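Local coordinates for Lin1889 protein (Listeria innocua Clip11262, PDB 3B57) that is of unknown function but binds a magnesium ion and belongs to the HD-domain family, consistent with a metal-dependent phosphohydrolase, at residues A[44-58]-A[113-125]. Numbering follows the deposited sequence.
Sequences EGGDLFTIELAALFH and TIEEKIVQDADRL. With MG (magnesium ion), chain B.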
loop_
_atom_site.group_PDB
_atom_site.type_symbol
_atom_site.label_atom_id
_atom_site.label_comp_id
_atom_site.label_asym_id
_atom_site.label_seq_id
_atom_site.Cartn_x
_atom_site.Cartn_y
_atom_site.Cartn_z
ATOM N N GLU A 44 12.950 -21.798 18.192
ATOM C CA GLU A 44 13.517 -22.741 17.235
ATOM C C GLU A 44 14.989 -23.015 17.525
ATOM O O GLU A 44 15.614 -23.854 16.880
ATOM C CB GLU A 44 13.364 -22.204 15.820
ATOM C CG GLU A 44 11.939 -22.003 15.388
ATOM C CD GLU A 44 11.239 -23.306 15.060
ATOM O OE1 GLU A 44 11.785 -24.085 14.251
ATOM O OE2 GLU A 44 10.135 -23.549 15.596
ATOM N N GLY A 45 15.544 -22.295 18.493
ATOM C CA GLY A 45 16.938 -22.499 18.843
ATOM C C GLY A 45 17.954 -21.943 17.861
ATOM O O GLY A 45 17.587 -21.259 16.905
ATOM N N GLY A 46 19.233 -22.237 18.108
ATOM C CA GLY A 46 20.316 -21.774 17.254
ATOM C C GLY A 46 21.212 -20.787 17.983
ATOM O O GLY A 46 20.873 -20.333 19.074
ATOM N N ASP A 47 22.357 -20.462 17.384
ATOM C CA ASP A 47 23.319 -19.512 17.959
ATOM C C ASP A 47 22.735 -18.103 17.826
ATOM O O ASP A 47 22.861 -17.460 16.777
ATOM C CB ASP A 47 24.655 -19.594 17.191
ATOM C CG ASP A 47 25.810 -18.848 17.886
ATOM O OD1 ASP A 47 25.578 -17.739 18.442
ATOM O OD2 ASP A 47 26.959 -19.374 17.849
ATOM N N LEU A 48 22.113 -17.622 18.896
ATOM C CA LEU A 48 21.494 -16.302 18.899
ATOM C C LEU A 48 22.422 -15.170 18.440
ATOM O O LEU A 48 22.001 -14.245 17.738
ATOM C CB LEU A 48 20.942 -15.996 20.297
ATOM C CG LEU A 48 20.171 -14.691 20.521
ATOM C CD1 LEU A 48 18.994 -14.595 19.554
ATOM C CD2 LEU A 48 19.687 -14.645 21.953
ATOM N N PHE A 49 23.685 -15.240 18.838
ATOM C CA PHE A 49 24.651 -14.211 18.466
ATOM C C PHE A 49 24.958 -14.272 16.981
ATOM O O PHE A 49 25.107 -13.251 16.307
ATOM C CB PHE A 49 25.942 -14.391 19.264
ATOM C CG PHE A 49 27.028 -13.440 18.874
ATOM C CD1 PHE A 49 28.133 -13.884 18.158
ATOM C CD2 PHE A 49 26.939 -12.094 19.211
ATOM C CE1 PHE A 49 29.140 -13.001 17.779
ATOM C CE2 PHE A 49 27.937 -11.205 18.840
ATOM C CZ PHE A 49 29.043 -11.660 18.120
ATOM N N THR A 50 25.062 -15.486 16.477
ATOM C CA THR A 50 25.352 -15.675 15.079
ATOM C C THR A 50 24.171 -15.183 14.220
ATOM O O THR A 50 24.369 -14.628 13.131
ATOM C CB THR A 50 25.676 -17.161 14.840
ATOM O OG1 THR A 50 27.036 -17.273 14.412
ATOM C CG2 THR A 50 24.754 -17.784 13.813
ATOM N N ILE A 51 22.958 -15.371 14.748
ATOM C CA ILE A 51 21.690 -14.981 14.113
ATOM C C ILE A 51 21.469 -13.473 14.160
ATOM O O ILE A 51 21.185 -12.841 13.145
ATOM C CB ILE A 51 20.488 -15.675 14.839
ATOM C CG1 ILE A 51 20.489 -17.180 14.515
ATOM C CG2 ILE A 51 19.159 -14.999 14.472
ATOM C CD1 ILE A 51 19.612 -18.022 15.427
ATOM N N GLU A 52 21.600 -12.911 15.354
ATOM C CA GLU A 52 21.403 -11.485 15.573
ATOM C C GLU A 52 22.236 -10.589 14.639
ATOM O O GLU A 52 21.750 -9.553 14.186
ATOM C CB GLU A 52 21.714 -11.167 17.033
ATOM C CG GLU A 52 20.773 -10.179 17.659
ATOM C CD GLU A 52 20.528 -10.494 19.117
ATOM O OE1 GLU A 52 20.278 -11.692 19.399
ATOM O OE2 GLU A 52 20.567 -9.565 19.970
ATOM N N LEU A 53 23.477 -10.981 14.343
ATOM C CA LEU A 53 24.316 -10.173 13.467
ATOM C C LEU A 53 24.003 -10.441 12.017
ATOM O O LEU A 53 23.929 -9.511 11.216
ATOM C CB LEU A 53 25.803 -10.438 13.695
ATOM C CG LEU A 53 26.440 -9.922 14.981
ATOM C CD1 LEU A 53 27.861 -10.441 15.084
ATOM C CD2 LEU A 53 26.400 -8.416 14.996
ATOM N N ALA A 54 23.826 -11.699 11.649
ATOM C CA ALA A 54 23.519 -11.955 10.258
ATOM C C ALA A 54 22.253 -11.173 9.936
ATOM O O ALA A 54 22.145 -10.587 8.866
ATOM C CB ALA A 54 23.315 -13.436 10.017
ATOM N N ALA A 55 21.306 -11.136 10.872
ATOM C CA ALA A 55 20.055 -10.409 10.658
ATOM C C ALA A 55 20.287 -8.917 10.463
ATOM O O ALA A 55 19.675 -8.298 9.598
ATOM C CB ALA A 55 19.117 -10.619 11.826
ATOM N N LEU A 56 21.157 -8.342 11.284
ATOM C CA LEU A 56 21.449 -6.927 11.183
ATOM C C LEU A 56 22.273 -6.554 9.950
ATOM O O LEU A 56 22.182 -5.420 9.484
ATOM C CB LEU A 56 22.158 -6.446 12.441
ATOM C CG LEU A 56 21.281 -6.359 13.682
ATOM C CD1 LEU A 56 22.081 -5.708 14.793
ATOM C CD2 LEU A 56 20.036 -5.531 13.402
ATOM N N PHE A 57 23.064 -7.490 9.421
ATOM C CA PHE A 57 23.882 -7.209 8.237
ATOM C C PHE A 57 23.315 -7.829 6.964
ATOM O O PHE A 57 23.885 -7.650 5.893
ATOM C CB PHE A 57 25.326 -7.727 8.399
ATOM C CG PHE A 57 26.081 -7.127 9.555
ATOM C CD1 PHE A 57 25.811 -5.843 9.995
ATOM C CD2 PHE A 57 27.076 -7.859 10.203
ATOM C CE1 PHE A 57 26.522 -5.295 11.069
ATOM C CE2 PHE A 57 27.793 -7.317 11.280
ATOM C CZ PHE A 57 27.514 -6.036 11.714
ATOM N N HIS A 58 22.202 -8.550 7.068
ATOM C CA HIS A 58 21.627 -9.212 5.898
ATOM C C HIS A 58 21.344 -8.266 4.749
ATOM O O HIS A 58 21.220 -8.690 3.602
ATOM C CB HIS A 58 20.335 -9.953 6.274
ATOM C CG HIS A 58 19.103 -9.093 6.291
ATOM N ND1 HIS A 58 18.919 -8.059 7.185
ATOM C CD2 HIS A 58 17.976 -9.143 5.541
ATOM C CE1 HIS A 58 17.731 -7.512 6.989
ATOM N NE2 HIS A 58 17.139 -8.152 5.996
ATOM N N THR A 113 21.399 -24.627 7.777
ATOM C CA THR A 113 21.495 -24.713 9.229
ATOM C C THR A 113 20.262 -23.982 9.776
ATOM O O THR A 113 19.650 -23.194 9.058
ATOM C CB THR A 113 22.786 -24.014 9.722
ATOM O OG1 THR A 113 22.615 -22.590 9.705
ATOM C CG2 THR A 113 23.949 -24.357 8.803
ATOM N N ILE A 114 19.880 -24.224 11.028
ATOM C CA ILE A 114 18.702 -23.536 11.534
ATOM C C ILE A 114 18.913 -22.030 11.548
ATOM O O ILE A 114 17.984 -21.267 11.276
ATOM C CB ILE A 114 18.309 -23.989 12.947
ATOM C CG1 ILE A 114 16.901 -23.464 13.258
ATOM C CG2 ILE A 114 19.282 -23.437 13.975
ATOM C CD1 ILE A 114 16.069 -24.386 14.119
ATOM N N GLU A 115 20.130 -21.593 11.862
ATOM C CA GLU A 115 20.411 -20.161 11.877
ATOM C C GLU A 115 20.091 -19.575 10.497
ATOM O O GLU A 115 19.468 -18.522 10.391
ATOM C CB GLU A 115 21.877 -19.887 12.235
ATOM C CG GLU A 115 22.266 -20.160 13.693
ATOM C CD GLU A 115 22.683 -21.608 13.964
ATOM O OE1 GLU A 115 22.951 -22.363 12.993
ATOM O OE2 GLU A 115 22.758 -21.986 15.163
ATOM N N GLU A 116 20.510 -20.258 9.437
ATOM C CA GLU A 116 20.219 -19.764 8.101
ATOM C C GLU A 116 18.716 -19.796 7.831
ATOM O O GLU A 116 18.195 -18.988 7.063
ATOM C CB GLU A 116 20.959 -20.588 7.053
ATOM C CG GLU A 116 22.454 -20.599 7.261
ATOM C CD GLU A 116 23.160 -21.550 6.314
ATOM O OE1 GLU A 116 22.707 -22.712 6.182
ATOM O OE2 GLU A 116 24.179 -21.144 5.712
ATOM N N LYS A 117 18.014 -20.727 8.463
ATOM C CA LYS A 117 16.572 -20.819 8.277
ATOM C C LYS A 117 15.861 -19.687 8.999
ATOM O O LYS A 117 15.021 -19.009 8.414
ATOM C CB LYS A 117 16.054 -22.153 8.788
ATOM C CG LYS A 117 16.401 -23.300 7.879
ATOM C CD LYS A 117 15.987 -24.604 8.514
ATOM C CE LYS A 117 16.018 -25.711 7.493
ATOM N NZ LYS A 117 15.045 -25.424 6.385
ATOM N N ILE A 118 16.202 -19.481 10.265
ATOM C CA ILE A 118 15.591 -18.417 11.039
ATOM C C ILE A 118 15.667 -17.069 10.313
ATOM O O ILE A 118 14.634 -16.504 9.971
ATOM C CB ILE A 118 16.277 -18.254 12.403
ATOM C CG1 ILE A 118 16.436 -19.615 13.081
ATOM C CG2 ILE A 118 15.483 -17.295 13.269
ATOM C CD1 ILE A 118 15.138 -20.335 13.329
ATOM N N VAL A 119 16.880 -16.564 10.073
ATOM C CA VAL A 119 17.061 -15.262 9.419
ATOM C C VAL A 119 16.295 -15.144 8.128
ATOM O O VAL A 119 15.601 -14.150 7.881
ATOM C CB VAL A 119 18.542 -14.954 9.128
ATOM C CG1 VAL A 119 18.655 -13.715 8.252
ATOM C CG2 VAL A 119 19.275 -14.715 10.431
ATOM N N GLN A 120 16.421 -16.164 7.295
ATOM C CA GLN A 120 15.704 -16.175 6.035
ATOM C C GLN A 120 14.184 -16.142 6.276
ATOM O O GLN A 120 13.454 -15.533 5.501
ATOM C CB GLN A 120 16.099 -17.407 5.242
ATOM C CG GLN A 120 15.111 -17.754 4.189
ATOM C CD GLN A 120 15.592 -18.897 3.374
ATOM O OE1 GLN A 120 16.301 -18.707 2.386
ATOM N NE2 GLN A 120 15.248 -20.112 3.797
ATOM N N ASP A 121 13.720 -16.797 7.340
ATOM C CA ASP A 121 12.300 -16.796 7.679
ATOM C C ASP A 121 11.911 -15.406 8.155
ATOM O O ASP A 121 10.857 -14.888 7.791
ATOM C CB ASP A 121 11.986 -17.804 8.792
ATOM C CG ASP A 121 11.692 -19.207 8.260
ATOM O OD1 ASP A 121 12.159 -19.552 7.151
ATOM O OD2 ASP A 121 11.002 -19.978 8.962
ATOM N N ALA A 122 12.764 -14.798 8.972
ATOM C CA ALA A 122 12.477 -13.469 9.494
ATOM C C ALA A 122 12.415 -12.460 8.356
ATOM O O ALA A 122 11.640 -11.507 8.398
ATOM C CB ALA A 122 13.543 -13.058 10.508
ATOM N N ASP A 123 13.241 -12.659 7.342
ATOM C CA ASP A 123 13.220 -11.750 6.219
ATOM C C ASP A 123 11.870 -11.912 5.496
ATOM O O ASP A 123 11.085 -10.962 5.415
ATOM C CB ASP A 123 14.384 -12.060 5.281
ATOM C CG ASP A 123 14.580 -10.994 4.222
ATOM O OD1 ASP A 123 14.675 -11.363 3.032
ATOM O OD2 ASP A 123 14.645 -9.796 4.584
ATOM N N ARG A 124 11.597 -13.114 4.990
ATOM C CA ARG A 124 10.342 -13.380 4.292
ATOM C C ARG A 124 9.134 -12.884 5.106
ATOM O O ARG A 124 8.238 -12.241 4.558
ATOM C CB ARG A 124 10.195 -14.879 4.004
ATOM C CG ARG A 124 11.256 -15.469 3.088
ATOM C CD ARG A 124 11.061 -15.051 1.636
ATOM N NE ARG A 124 11.227 -13.609 1.442
ATOM C CZ ARG A 124 10.813 -12.940 0.363
ATOM N NH1 ARG A 124 10.200 -13.584 -0.633
ATOM N NH2 ARG A 124 11.008 -11.626 0.284
ATOM N N LEU A 125 9.105 -13.167 6.407
ATOM C CA LEU A 125 7.993 -12.727 7.250
ATOM C C LEU A 125 7.679 -11.231 7.123
ATOM O O LEU A 125 6.512 -10.834 7.184
ATOM C CB LEU A 125 8.270 -13.043 8.722
ATOM C CG LEU A 125 7.992 -14.467 9.211
ATOM C CD1 LEU A 125 8.462 -14.629 10.657
ATOM C CD2 LEU A 125 6.503 -14.761 9.101
HETATM MG MG MG B . 15.676 -7.552 3.910
#
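Glu115 lays its aliphatic stem across Thr50 and Ile51 at about a right angle, its CG 3.4 Å from Thr50 CG2 and 3.6 Å from Ile51 CG1. A bend at chi2 turns the carboxylate back toward the turn before helix 48-57, where OE2 accepts from Asp47 N at 2.7 Å. That bond is nearly straight (165°) and uses the anti lone pair, while Asp47 itself caps the helix by accepting from Thr50 N. One turn further along helix 114-125, Val119 points its CG2 at the backbone and side chain of Ile51, 4.1 Å from Ile51 CG2, with the methyls of Ala54 and Ala55 also near it. The two helix segments approach to 9.6 Å between axes, crossing at -38°. Both helices belong to the all-helical HD domain, whose H...HD...D motif is represented here by His58 and Asp123. His58 NE2 and Asp123 OD2 converge on the magnesium ion, each 2.6 Å from it, and His29 and Asp59 complete the site. The imidazole and carboxylate planes stand 74° apart. His58 ND1, the other ring nitrogen, donates a weak hydrogen bond to Ala55 O, linking the ring to the backbone of helix 48-57.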